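Local coordinates for protein ALKF (Bacillus cereus, PDB 3ZBO) that is of unknown function but is related to the HEAT-like repeat DNA glycosylases and has affinity for branched DNA structures, at residues 157-162 against 189-194; 183-188 against 193-198; 60-65 against 71-76; 10-15 against 50-55. All coordinates share one frame; numbering follows the deposited sequence. Where two conformers were deposited one is given.

Contact 1: residues 157-162 against 189-194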
loop_
_atom_site.group_PDB
_atom_site.type_symbol
_atom_site.label_atom_id
_atom_site.label_comp_id
_atom_site.label_asym_id
_atom_site.label_seq_id
_atom_site.Cartn_x
_atom_site.Cartn_y
_atom_site.Cartn_z
ATOM N N ASP A 157 -8.278 4.791 -18.571
ATOM C CA ASP A 157 -9.525 4.078 -18.298
ATOM C C ASP A 157 -9.675 3.866 -16.762
ATOM O O ASP A 157 -10.804 3.955 -16.223
ATOM C CB ASP A 157 -9.512 2.726 -19.013
ATOM C CG ASP A 157 -9.722 2.819 -20.503
ATOM O OD1 ASP A 157 -10.129 3.858 -20.985
ATOM O OD2 ASP A 157 -9.514 1.739 -21.125
ATOM N N MET A 158 -8.555 3.620 -16.084
ATOM C CA MET A 158 -8.562 3.543 -14.631
ATOM C C MET A 158 -8.967 4.864 -13.988
ATOM O O MET A 158 -9.759 4.851 -12.989
ATOM C CB MET A 158 -7.188 3.085 -14.123
ATOM C CG MET A 158 -6.925 1.613 -14.473
ATOM S SD MET A 158 -5.268 1.141 -14.147
ATOM C CE MET A 158 -5.300 0.993 -12.351
ATOM N N LEU A 159 -8.511 5.999 -14.516
ATOM C CA LEU A 159 -8.957 7.279 -13.938
ATOM C C LEU A 159 -10.478 7.439 -14.076
ATOM O O LEU A 159 -11.156 7.971 -13.190
ATOM C CB LEU A 159 -8.304 8.469 -14.672
ATOM C CG LEU A 159 -6.827 8.645 -14.364
ATOM C CD1 LEU A 159 -6.193 9.706 -15.319
ATOM C CD2 LEU A 159 -6.638 9.110 -12.930
ATOM N N GLU A 160 -10.993 7.030 -15.290
ATOM C CA GLU A 160 -12.443 7.123 -15.487
ATOM C C GLU A 160 -13.232 6.213 -14.556
ATOM O O GLU A 160 -14.269 6.636 -14.036
ATOM C CB GLU A 160 -12.780 6.761 -16.928
ATOM C CG GLU A 160 -12.396 7.798 -17.932
ATOM C CD GLU A 160 -13.096 9.116 -17.759
ATOM O OE1 GLU A 160 -14.304 9.146 -17.420
ATOM O OE2 GLU A 160 -12.487 10.184 -17.967
ATOM N N MET A 161 -12.671 5.039 -14.241
ATOM C CA MET A 161 -13.291 4.137 -13.296
ATOM C C MET A 161 -13.321 4.773 -11.899
ATOM O O MET A 161 -14.332 4.725 -11.198
ATOM C CB MET A 161 -12.577 2.809 -13.311
ATOM C CG MET A 161 -13.183 1.838 -12.378
ATOM S SD MET A 161 -14.828 1.333 -12.859
ATOM C CE MET A 161 -14.570 0.943 -14.585
ATOM N N VAL A 162 -12.228 5.410 -11.518
ATOM C CA VAL A 162 -12.262 6.090 -10.241
ATOM C C VAL A 162 -13.314 7.227 -10.255
ATOM O O VAL A 162 -14.156 7.309 -9.347
ATOM C CB VAL A 162 -10.872 6.715 -9.901
ATOM C CG1 VAL A 162 -10.984 7.631 -8.626
ATOM C CG2 VAL A 162 -9.854 5.637 -9.683
ATOM N N VAL A 189 3.128 11.867 -15.778
ATOM C CA VAL A 189 2.859 13.110 -16.516
ATOM C C VAL A 189 2.073 12.977 -17.800
ATOM O O VAL A 189 1.382 13.946 -18.181
ATOM C CB VAL A 189 4.116 13.967 -16.775
ATOM C CG1 VAL A 189 4.754 14.369 -15.484
ATOM C CG2 VAL A 189 5.125 13.288 -17.675
ATOM N N PRO A 190 2.099 11.801 -18.464
ATOM C CA PRO A 190 1.175 11.780 -19.655
ATOM C C PRO A 190 -0.267 12.093 -19.422
ATOM O O PRO A 190 -0.974 12.598 -20.307
ATOM C CB PRO A 190 1.413 10.394 -20.219
ATOM C CG PRO A 190 2.799 10.030 -19.794
ATOM C CD PRO A 190 2.899 10.590 -18.322
ATOM N N LEU A 191 -0.776 11.851 -18.213
ATOM C CA LEU A 191 -2.139 12.131 -17.889
ATOM C C LEU A 191 -2.240 13.086 -16.686
ATOM O O LEU A 191 -3.275 13.119 -15.998
ATOM C CB LEU A 191 -2.866 10.799 -17.519
ATOM C CG LEU A 191 -3.025 9.911 -18.755
ATOM C CD1 LEU A 191 -3.554 8.570 -18.359
ATOM C CD2 LEU A 191 -3.893 10.538 -19.790
ATOM N N HIS A 192 -1.214 13.968 -16.578
ATOM C CA HIS A 192 -1.317 15.013 -15.512
ATOM C C HIS A 192 -2.596 15.825 -15.603
ATOM O O HIS A 192 -3.347 15.966 -14.591
ATOM C CB HIS A 192 -0.107 15.969 -15.595
ATOM C CG HIS A 192 -0.286 17.103 -14.665
ATOM N ND1 HIS A 192 -0.467 18.437 -15.000
ATOM C CD2 HIS A 192 -0.408 17.026 -13.333
ATOM C CE1 HIS A 192 -0.617 19.157 -13.875
ATOM N NE2 HIS A 192 -0.563 18.305 -12.860
ATOM N N GLU A 193 -2.918 16.355 -16.796
ATOM C CA GLU A 193 -4.075 17.245 -16.874
ATOM C C GLU A 193 -5.373 16.513 -16.636
ATOM O O GLU A 193 -6.232 17.049 -15.945
ATOM C CB GLU A 193 -4.082 17.972 -18.235
ATOM C CG GLU A 193 -2.757 18.749 -18.449
ATOM C CD GLU A 193 -1.479 17.808 -18.820
ATOM O OE1 GLU A 193 -1.557 16.526 -19.266
ATOM O OE2 GLU A 193 -0.338 18.401 -18.613
ATOM N N LYS A 194 -5.510 15.272 -17.150
ATOM C CA LYS A 194 -6.781 14.547 -16.959
ATOM C C LYS A 194 -6.968 14.218 -15.475
ATOM O O LYS A 194 -8.080 14.238 -15.007
ATOM C CB LYS A 194 -6.765 13.252 -17.769
ATOM C CG LYS A 194 -8.008 12.429 -17.633
ATOM C CD LYS A 194 -7.994 11.145 -18.532
ATOM C CE LYS A 194 -9.333 10.475 -18.358
ATOM N NZ LYS A 194 -10.361 11.016 -19.300
#
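The carboxylate of E160 meets K194 through one oxygen: NZ of K194 sits 2.6 Å from OE2 of E160, and OE2 accepts through its anti lone pair, the one turned away from OE1. OE1 has K163, one turn along the same helix, as a long and weak ion partner. The two side chains cross at about a right angle. K194 is straight from CB to CE and turns at its last torsion (chi4 87°), which swings NZ to the carboxylate. The bond is a short, charged one, at a partly exposed edge.

Beside this salt bridge lies an apolar strip. CD1 of L159 rests on the lysine methylenes, 4.0 Å from CD of K194, the two chains running past each other in opposite directions. The same methyl is 4.1 Å from CB of L191, which occupies the N-cap position of helix 192-202. One leucine branch thus spans both the first-turn lysine and the residue before the helix.

The contact joins helix 152-165 to the start of helix 192-202. Helix 171-187 backs it, with F180 and L181 against L159, while I155 and S156 of helix 152-165 meet L191.

Contact 2: residues 183-188 against 193-198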
loop_
_atom_site.group_PDB
_atom_site.type_symbol
_atom_site.label_atom_id
_atom_site.label_comp_id
_atom_site.label_asym_id
_atom_site.label_seq_id
_atom_site.Cartn_x
_atom_site.Cartn_y
_atom_site.Cartn_z
ATOM N N THR A 183 -1.499 10.184 -7.317
ATOM C CA THR A 183 -0.214 9.650 -7.783
ATOM C C THR A 183 -0.147 9.804 -9.282
ATOM O O THR A 183 0.934 10.146 -9.811
ATOM C CB THR A 183 -0.072 8.173 -7.369
ATOM O OG1 THR A 183 -0.103 8.120 -5.939
ATOM C CG2 THR A 183 1.342 7.702 -7.815
ATOM N N VAL A 184 -1.239 9.517 -10.008
ATOM C CA VAL A 184 -1.220 9.714 -11.507
ATOM C C VAL A 184 -0.937 11.206 -11.754
ATOM O O VAL A 184 -0.105 11.549 -12.600
ATOM C CB VAL A 184 -2.548 9.286 -12.170
ATOM C CG1 VAL A 184 -2.505 9.725 -13.679
ATOM C CG2 VAL A 184 -2.698 7.724 -12.067
ATOM N N ALA A 185 -1.621 12.101 -11.029
ATOM C CA ALA A 185 -1.427 13.556 -11.358
ATOM C C ALA A 185 -0.012 14.004 -11.182
ATOM O O ALA A 185 0.409 14.954 -11.906
ATOM C CB ALA A 185 -2.383 14.334 -10.509
ATOM N N ILE A 186 0.696 13.487 -10.198
ATOM C CA ILE A 186 2.058 13.907 -9.940
ATOM C C ILE A 186 3.092 13.039 -10.592
ATOM O O ILE A 186 4.115 13.556 -11.104
ATOM C CB ILE A 186 2.242 13.981 -8.392
ATOM C CG1 ILE A 186 1.343 15.039 -7.790
ATOM C CG2 ILE A 186 3.742 14.266 -8.081
ATOM C CD1 ILE A 186 1.407 16.455 -8.451
ATOM N N SER A 187 2.937 11.714 -10.589
ATOM C CA SER A 187 4.004 10.830 -11.027
ATOM C C SER A 187 3.832 10.226 -12.430
ATOM O O SER A 187 4.743 9.536 -12.848
ATOM C CB SER A 187 4.215 9.691 -10.025
ATOM O OG SER A 187 4.586 10.226 -8.733
ATOM N N TYR A 188 2.727 10.484 -13.091
ATOM C CA TYR A 188 2.496 9.986 -14.461
ATOM C C TYR A 188 2.092 11.114 -15.368
ATOM O O TYR A 188 0.947 11.334 -15.696
ATOM C CB TYR A 188 1.391 8.893 -14.385
ATOM C CG TYR A 188 1.323 8.182 -15.795
ATOM C CD1 TYR A 188 2.342 7.388 -16.213
ATOM C CD2 TYR A 188 0.176 8.387 -16.562
ATOM C CE1 TYR A 188 2.215 6.740 -17.526
ATOM C CE2 TYR A 188 -0.022 7.766 -17.809
ATOM C CZ TYR A 188 1.063 6.991 -18.273
ATOM O OH TYR A 188 0.900 6.416 -19.511
ATOM N N GLU A 193 -2.918 16.355 -16.796
ATOM C CA GLU A 193 -4.075 17.245 -16.874
ATOM C C GLU A 193 -5.373 16.513 -16.636
ATOM O O GLU A 193 -6.232 17.049 -15.945
ATOM C CB GLU A 193 -4.082 17.972 -18.235
ATOM C CG GLU A 193 -2.757 18.749 -18.449
ATOM C CD GLU A 193 -1.479 17.808 -18.820
ATOM O OE1 GLU A 193 -1.557 16.526 -19.266
ATOM O OE2 GLU A 193 -0.338 18.401 -18.613
ATOM N N LYS A 194 -5.510 15.272 -17.150
ATOM C CA LYS A 194 -6.781 14.547 -16.959
ATOM C C LYS A 194 -6.968 14.218 -15.475
ATOM O O LYS A 194 -8.080 14.238 -15.007
ATOM C CB LYS A 194 -6.765 13.252 -17.769
ATOM C CG LYS A 194 -8.008 12.429 -17.633
ATOM C CD LYS A 194 -7.994 11.145 -18.532
ATOM C CE LYS A 194 -9.333 10.475 -18.358
ATOM N NZ LYS A 194 -10.361 11.016 -19.300
ATOM N N ALA A 195 -5.859 13.850 -14.800
ATOM C CA ALA A 195 -5.990 13.479 -13.370
ATOM C C ALA A 195 -6.437 14.682 -12.527
ATOM O O ALA A 195 -7.221 14.564 -11.578
ATOM C CB ALA A 195 -4.664 12.859 -12.826
ATOM N N VAL A 196 -5.902 15.854 -12.877
ATOM C CA VAL A 196 -6.302 17.116 -12.187
ATOM C C VAL A 196 -7.792 17.332 -12.409
ATOM O O VAL A 196 -8.521 17.672 -11.450
ATOM C CB VAL A 196 -5.429 18.337 -12.642
ATOM C CG1 VAL A 196 -6.017 19.642 -12.184
ATOM C CG2 VAL A 196 -3.995 18.129 -12.139
ATOM N N GLU A 197 -8.261 17.138 -13.660
ATOM C CA GLU A 197 -9.663 17.411 -13.923
ATOM C C GLU A 197 -10.540 16.354 -13.237
ATOM O O GLU A 197 -11.562 16.710 -12.647
ATOM C CB GLU A 197 -9.817 17.365 -15.457
ATOM C CG GLU A 197 -11.287 17.528 -15.891
ATOM C CD GLU A 197 -11.949 18.784 -15.323
ATOM O OE1 GLU A 197 -11.272 19.856 -15.261
ATOM O OE2 GLU A 197 -13.166 18.700 -14.936
ATOM N N ILE A 198 -10.076 15.092 -13.228
ATOM C CA ILE A 198 -10.859 14.069 -12.523
ATOM C C ILE A 198 -10.948 14.383 -11.055
ATOM O O ILE A 198 -12.003 14.204 -10.409
ATOM C CB ILE A 198 -10.390 12.705 -12.849
ATOM C CG1 ILE A 198 -10.911 12.518 -14.285
ATOM C CG2 ILE A 198 -11.091 11.637 -12.001
ATOM C CD1 ILE A 198 -10.597 11.363 -14.900
#
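A185 and A195 bring the two helices together: their CA atoms are 5.0 Å apart, the nearest pair between the segments. The short axes of 183-187 and 193-198 approach to 8.0 Å, and their N-to-C directions differ by 146°, a value that makes the pair antiparallel with a clear tilt. Y188 is the first residue to leave helical geometry after the first helix, and the chain reverses through the few residues that follow to enter helix 192-202. The result is a helical hairpin.

At the point of closest approach CB of A185 faces CB of A195 at 3.6 Å, both bonds aimed at the partner helix. CB of A195 also stands 3.6 Å from N of A185, which means that it presses on backbone as well as on methyl. Two flanking valines widen the patch. CG1 of V184 lies 3.9 Å from CB of A195, a position it reaches by standing opposite the backbone nitrogen (chi1 172°). CG2 of V196 approaches CB of A185 more loosely, at 4.4 Å. Past the valines, I223 of helix 219-228 touches A185 and V196, while L142 of helix 128-144 packs on V184.

The side chains meet through methyl groups alone, and the approach to N of A185 is simple packing. The buried surface is small, 124 Å². With no long side chain interposed at the crossing, the two backbones can come this near; the cohesion is probably van der Waals and hydrophobic, with no polar pair between the segments.

Contact 3: residues 60-65 against 71-76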
loop_
_atom_site.group_PDB
_atom_site.type_symbol
_atom_site.label_atom_id
_atom_site.label_comp_id
_atom_site.label_asym_id
_atom_site.label_seq_id
_atom_site.Cartn_x
_atom_site.Cartn_y
_atom_site.Cartn_z
ATOM N N GLU A 60 7.711 -16.037 5.339
ATOM C CA GLU A 60 6.464 -16.810 5.455
ATOM C C GLU A 60 6.094 -17.105 6.865
ATOM O O GLU A 60 4.882 -17.015 7.243
ATOM C CB GLU A 60 6.468 -18.105 4.630
ATOM C CG GLU A 60 6.531 -17.859 3.159
ATOM C CD GLU A 60 5.248 -17.335 2.498
ATOM O OE1 GLU A 60 4.202 -17.478 3.122
ATOM O OE2 GLU A 60 5.295 -16.882 1.388
ATOM N N GLU A 61 7.086 -17.515 7.687
ATOM C CA GLU A 61 6.749 -17.771 9.070
ATOM C C GLU A 61 6.302 -16.511 9.836
ATOM O O GLU A 61 5.375 -16.620 10.671
ATOM C CB GLU A 61 7.959 -18.391 9.801
ATOM C CG GLU A 61 8.338 -19.736 9.260
ATOM C CD GLU A 61 9.294 -20.493 10.233
ATOM O OE1 GLU A 61 9.158 -20.438 11.492
ATOM O OE2 GLU A 61 10.169 -21.226 9.683
ATOM N N LEU A 62 6.951 -15.407 9.532
ATOM C CA LEU A 62 6.600 -14.136 10.207
ATOM C C LEU A 62 5.208 -13.731 9.742
ATOM O O LEU A 62 4.380 -13.303 10.611
ATOM C CB LEU A 62 7.617 -13.053 9.871
ATOM C CG LEU A 62 8.963 -13.345 10.503
ATOM C CD1 LEU A 62 9.929 -12.369 9.920
ATOM C CD2 LEU A 62 8.902 -13.162 11.998
ATOM N N TYR A 63 4.900 -13.880 8.461
ATOM C CA TYR A 63 3.547 -13.390 8.024
ATOM C C TYR A 63 2.433 -14.234 8.647
ATOM O O TYR A 63 1.344 -13.730 9.006
ATOM C CB TYR A 63 3.512 -13.439 6.487
ATOM C CG TYR A 63 2.390 -12.577 5.972
ATOM C CD1 TYR A 63 2.553 -11.197 5.812
ATOM C CD2 TYR A 63 1.163 -13.167 5.644
ATOM C CE1 TYR A 63 1.497 -10.385 5.317
ATOM C CE2 TYR A 63 0.086 -12.385 5.221
ATOM C CZ TYR A 63 0.285 -10.994 5.067
ATOM O OH TYR A 63 -0.774 -10.239 4.608
ATOM N N ALA A 64 2.735 -15.509 8.890
ATOM C CA ALA A 64 1.759 -16.426 9.466
ATOM C C ALA A 64 1.445 -16.178 10.889
ATOM O O ALA A 64 0.512 -16.841 11.429
ATOM C CB ALA A 64 2.260 -17.927 9.296
ATOM N N THR A 65 2.261 -15.355 11.568
ATOM C CA THR A 65 1.994 -15.050 12.998
ATOM C C THR A 65 0.644 -14.364 13.181
ATOM O O THR A 65 0.049 -14.447 14.267
ATOM C CB THR A 65 3.046 -14.177 13.618
ATOM O OG1 THR A 65 3.080 -12.932 12.986
ATOM C CG2 THR A 65 4.415 -14.899 13.582
ATOM N N MET A 71 4.295 -9.196 10.457
ATOM C CA MET A 71 3.841 -9.249 9.071
ATOM C C MET A 71 4.423 -8.116 8.189
ATOM O O MET A 71 4.786 -8.339 7.030
ATOM C CB MET A 71 2.325 -9.190 8.983
ATOM C CG MET A 71 1.674 -10.396 9.592
ATOM S SD MET A 71 -0.087 -10.184 9.958
ATOM C CE MET A 71 -0.783 -10.632 8.337
ATOM N N TYR A 72 4.501 -6.895 8.761
ATOM C CA TYR A 72 5.187 -5.800 8.101
ATOM C C TYR A 72 6.630 -6.160 7.834
ATOM O O TYR A 72 7.122 -5.945 6.703
ATOM C CB TYR A 72 4.990 -4.511 8.984
ATOM C CG TYR A 72 5.504 -3.326 8.191
ATOM C CD1 TYR A 72 6.867 -3.024 8.180
ATOM C CD2 TYR A 72 4.648 -2.463 7.568
ATOM C CE1 TYR A 72 7.294 -1.915 7.422
ATOM C CE2 TYR A 72 5.084 -1.391 6.766
ATOM C CZ TYR A 72 6.415 -1.097 6.755
ATOM O OH TYR A 72 6.854 -0.035 5.954
ATOM N N PHE A 73 7.319 -6.699 8.824
ATOM C CA PHE A 73 8.711 -6.994 8.628
ATOM C C PHE A 73 8.863 -8.134 7.586
ATOM O O PHE A 73 9.798 -8.119 6.780
ATOM C CB PHE A 73 9.332 -7.412 9.991
ATOM C CG PHE A 73 10.789 -7.567 9.925
ATOM C CD1 PHE A 73 11.560 -6.467 9.724
ATOM C CD2 PHE A 73 11.370 -8.816 10.005
ATOM C CE1 PHE A 73 12.977 -6.587 9.568
ATOM C CE2 PHE A 73 12.804 -8.923 9.900
ATOM C CZ PHE A 73 13.553 -7.803 9.677
ATOM N N ALA A 74 7.938 -9.109 7.581
ATOM C CA ALA A 74 7.998 -10.188 6.575
ATOM C C ALA A 74 7.987 -9.558 5.182
ATOM O O ALA A 74 8.708 -9.969 4.277
ATOM C CB ALA A 74 6.794 -11.040 6.731
ATOM N N GLY A 75 7.147 -8.503 4.975
ATOM C CA GLY A 75 7.201 -7.860 3.627
ATOM C C GLY A 75 8.584 -7.287 3.304
ATOM O O GLY A 75 8.978 -7.381 2.143
ATOM N N ILE A 76 9.293 -6.679 4.264
ATOM C CA ILE A 76 10.567 -6.058 3.967
ATOM C C ILE A 76 11.560 -7.111 3.600
ATOM O O ILE A 76 12.432 -6.841 2.706
ATOM C CB ILE A 76 11.003 -5.301 5.183
ATOM C CG1 ILE A 76 10.147 -4.019 5.334
ATOM C CG2 ILE A 76 12.555 -4.931 5.055
ATOM C CD1 ILE A 76 10.221 -3.619 6.752
#
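A methionine methyl lies over a tyrosine face: CE of M71 is 3.7 Å from the centroid of the Y63 ring and 21° off its normal. It stands nearest CZ of Y63, at 3.5 Å, so it is displaced toward the hydroxyl end of the ring. The sulfur is farther off: SD is 4.9 Å from the same centroid, a Met-aromatic contact at a distance, beside the closer CH-pi one made by the methyl. The bend at the last torsion of M71 (chi3 86°) folds CE back over the ring.

The hydroxyl of Y63 is bonded to O of W91, and the two rings also stack, which fixes the tyrosine from beyond the segments. Nearer the backbone, CG of M71 lies 3.4 Å from O of Y63. CB of A74 fits between the two residues of the other helix, 3.8 Å from CB of L62 and near the plane at the edge of the Y63 ring. L62 in turn sets CD1 against the rim of F73, in the plane of that ring. O of L62 accepts both T65 OG1, at 2.7 Å, and T65 N, drawing the T65 side chain and backbone onto the same carbonyl.

Helices 56-63 and 68-77 form this buried seam. F9 and M13 of helix 9-19 pack on L62, I48, A49 and I52 of helix 46-52 on F73, and L100 and V105 of helix 98-110 on M71 and Y63.

Contact 4: residues 10-15 against 50-55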
loop_
_atom_site.group_PDB
_atom_site.type_symbol
_atom_site.label_atom_id
_atom_site.label_comp_id
_atom_site.label_asym_id
_atom_site.label_seq_id
_atom_site.Cartn_x
_atom_site.Cartn_y
_atom_site.Cartn_z
ATOM N N LYS A 10 12.394 -17.334 16.076
ATOM C CA LYS A 10 12.195 -16.958 17.487
ATOM C C LYS A 10 12.991 -15.704 17.829
ATOM O O LYS A 10 12.520 -14.823 18.598
ATOM C CB LYS A 10 12.659 -18.076 18.452
ATOM C CG LYS A 10 13.275 -17.481 19.783
ATOM C CD LYS A 10 14.698 -18.028 20.208
ATOM C CE LYS A 10 15.046 -17.689 21.741
ATOM N NZ LYS A 10 14.287 -18.498 22.809
ATOM N N THR A 11 14.191 -15.580 17.276
ATOM C CA THR A 11 15.050 -14.437 17.528
ATOM C C THR A 11 14.468 -13.156 16.902
ATOM O O THR A 11 14.442 -12.084 17.539
ATOM C CB THR A 11 16.446 -14.670 16.977
ATOM O OG1 THR A 11 16.981 -15.815 17.653
ATOM C CG2 THR A 11 17.376 -13.476 17.199
ATOM N N VAL A 12 13.944 -13.250 15.689
ATOM C CA VAL A 12 13.296 -12.054 15.130
ATOM C C VAL A 12 12.105 -11.601 15.916
ATOM O O VAL A 12 11.955 -10.362 16.112
ATOM C CB VAL A 12 12.840 -12.329 13.649
ATOM C CG1 VAL A 12 12.055 -11.126 13.081
ATOM C CG2 VAL A 12 14.102 -12.697 12.759
ATOM N N MET A 13 11.268 -12.550 16.335
ATOM C CA MET A 13 10.092 -12.237 17.135
ATOM C C MET A 13 10.510 -11.607 18.466
ATOM O O MET A 13 9.898 -10.623 18.937
ATOM C CB MET A 13 9.225 -13.435 17.355
ATOM C CG MET A 13 8.510 -14.015 16.098
ATOM S SD MET A 13 7.432 -12.730 15.345
ATOM C CE MET A 13 6.090 -12.636 16.503
ATOM N N GLN A 14 11.588 -12.117 19.062
ATOM C CA GLN A 14 12.057 -11.427 20.303
ATOM C C GLN A 14 12.539 -10.011 20.078
ATOM O O GLN A 14 12.197 -9.081 20.892
ATOM C CB GLN A 14 13.181 -12.260 20.929
ATOM C CG GLN A 14 12.614 -13.437 21.696
ATOM C CD GLN A 14 13.677 -14.455 22.071
ATOM O OE1 GLN A 14 13.438 -15.275 22.952
ATOM N NE2 GLN A 14 14.863 -14.408 21.413
ATOM N N GLU A 15 13.296 -9.794 19.004
ATOM C CA GLU A 15 13.856 -8.469 18.691
ATOM C C GLU A 15 12.712 -7.484 18.374
ATOM O O GLU A 15 12.741 -6.309 18.787
ATOM C CB GLU A 15 14.871 -8.535 17.572
ATOM C CG GLU A 15 16.041 -9.526 17.894
ATOM C CD GLU A 15 17.348 -9.224 17.160
ATOM O OE1 GLU A 15 17.350 -8.374 16.226
ATOM O OE2 GLU A 15 18.392 -9.859 17.538
ATOM N N LYS A 50 18.776 -5.172 7.551
ATOM C CA LYS A 50 20.118 -5.171 6.928
ATOM C C LYS A 50 20.840 -6.502 7.234
ATOM O O LYS A 50 21.577 -7.040 6.343
ATOM C CB LYS A 50 20.957 -3.944 7.379
ATOM C CG LYS A 50 22.367 -3.924 6.665
ATOM C CD LYS A 50 23.384 -2.888 7.278
ATOM C CE LYS A 50 24.769 -3.546 7.629
ATOM N NZ LYS A 50 25.721 -3.719 6.499
ATOM N N LYS A 51 20.607 -7.071 8.411
ATOM C CA LYS A 51 21.225 -8.375 8.755
ATOM C C LYS A 51 20.648 -9.505 7.851
ATOM O O LYS A 51 21.349 -10.404 7.329
ATOM C CB LYS A 51 21.042 -8.770 10.240
ATOM C CG LYS A 51 21.755 -7.902 11.336
ATOM C CD LYS A 51 21.705 -8.596 12.739
ATOM C CE LYS A 51 21.251 -7.699 13.951
ATOM N NZ LYS A 51 19.781 -7.932 14.335
ATOM N N ILE A 52 19.340 -9.453 7.631
ATOM C CA ILE A 52 18.672 -10.604 7.026
ATOM C C ILE A 52 18.679 -10.596 5.507
ATOM O O ILE A 52 18.809 -11.655 4.883
ATOM C CB ILE A 52 17.212 -10.698 7.586
ATOM C CG1 ILE A 52 17.273 -11.041 9.062
ATOM C CG2 ILE A 52 16.386 -11.713 6.706
ATOM C CD1 ILE A 52 15.917 -10.830 9.772
ATOM N N LYS A 53 18.528 -9.408 4.929
ATOM C CA LYS A 53 18.445 -9.126 3.515
ATOM C C LYS A 53 17.163 -9.787 3.042
ATOM O O LYS A 53 16.103 -9.373 3.555
ATOM C CB LYS A 53 19.690 -9.536 2.702
ATOM C CG LYS A 53 20.943 -8.643 2.994
ATOM C CD LYS A 53 22.246 -9.469 2.953
ATOM C CE LYS A 53 23.467 -8.556 3.185
ATOM N NZ LYS A 53 23.435 -8.076 4.621
ATOM N N LEU A 54 17.229 -10.761 2.138
ATOM C CA LEU A 54 16.020 -11.455 1.639
ATOM C C LEU A 54 15.967 -12.880 2.233
ATOM O O LEU A 54 17.003 -13.605 2.302
ATOM C CB LEU A 54 15.897 -11.447 0.086
ATOM C CG LEU A 54 15.968 -10.035 -0.621
ATOM C CD1 LEU A 54 15.299 -10.076 -1.975
ATOM C CD2 LEU A 54 15.283 -8.840 0.129
ATOM N N ASN A 55 14.807 -13.289 2.769
ATOM C CA ASN A 55 14.651 -14.651 3.249
ATOM C C ASN A 55 13.131 -14.953 3.224
ATOM O O ASN A 55 12.388 -14.642 4.187
ATOM C CB ASN A 55 15.198 -14.735 4.663
ATOM C CG ASN A 55 15.161 -16.172 5.252
ATOM O OD1 ASN A 55 14.418 -17.094 4.816
ATOM N ND2 ASN A 55 16.005 -16.378 6.283
#
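E15 meets K51 at the end of an extended arm. Its CB is directed toward the 50-55 segment, and CG, opposite the carbonyl carbon (chi1 -57°), begins a reach that continues nearly straight through CD; on the way the side chain touches M7. CD comes to 3.9 Å from NZ of K51. The carboxylate is engaged unevenly: OE1 of E15 forms the salt bridge to K51 NZ at 3.1 Å, whereas OE2 stays 4.0 Å from that nitrogen. K51 arrives from the opposite direction, its chain bent at chi3 and again at chi4, and its exposed ammonium lies at the solvent edge, where water probably weakens the attraction.

The lysine belongs to the last turn of helix 46-52, which breaks at K53 with a positive phi of 65°. There NZ of K53 doubles back to bond O of K50 at 2.7 Å, covering a carbonyl at the helix C-terminus. Two residues on, N55 is the N-cap of helix 56-63, its OD1 bonded to N of L58, so the chain ends one helix of this mainly helical fold, related to the HEAT-like repeat DNA glycosylases, and starts the next within a few residues.

Beside the salt bridge the side chains of V12 and I52 reach each other tip to tip, CG2 of V12 being 4.0 Å from CD1 of I52. With the CA atoms of this pair 9.8 Å apart, the helices meet through side-chain ends alone. M7 touches both residues, and L58 of helix 56-63 and F73 of helix 68-77 also pack against each of them.

The four contacts fall into two clusters on opposite sides of the chain's centre. Contacts 1 and 2 share helix 192-202 and lie 6 Å apart between centres; L159 and I198 pack directly, as do L191 and V184. Contacts 3 and 4, 10 Å apart between centres, touch through F73, L62, I52 and V12. The clusters come nearest between contacts 2 and 3, about 16 Å between nearest atoms. Each cluster pairs a buried contact with a partly buried one. Contacts 2 and 3 are the buried ones, apolar in the first and aromatic with methionine in the second; contact 1 pairs its salt bridge with leucine-leucine packing, contact 4 with valine-isoleucine packing.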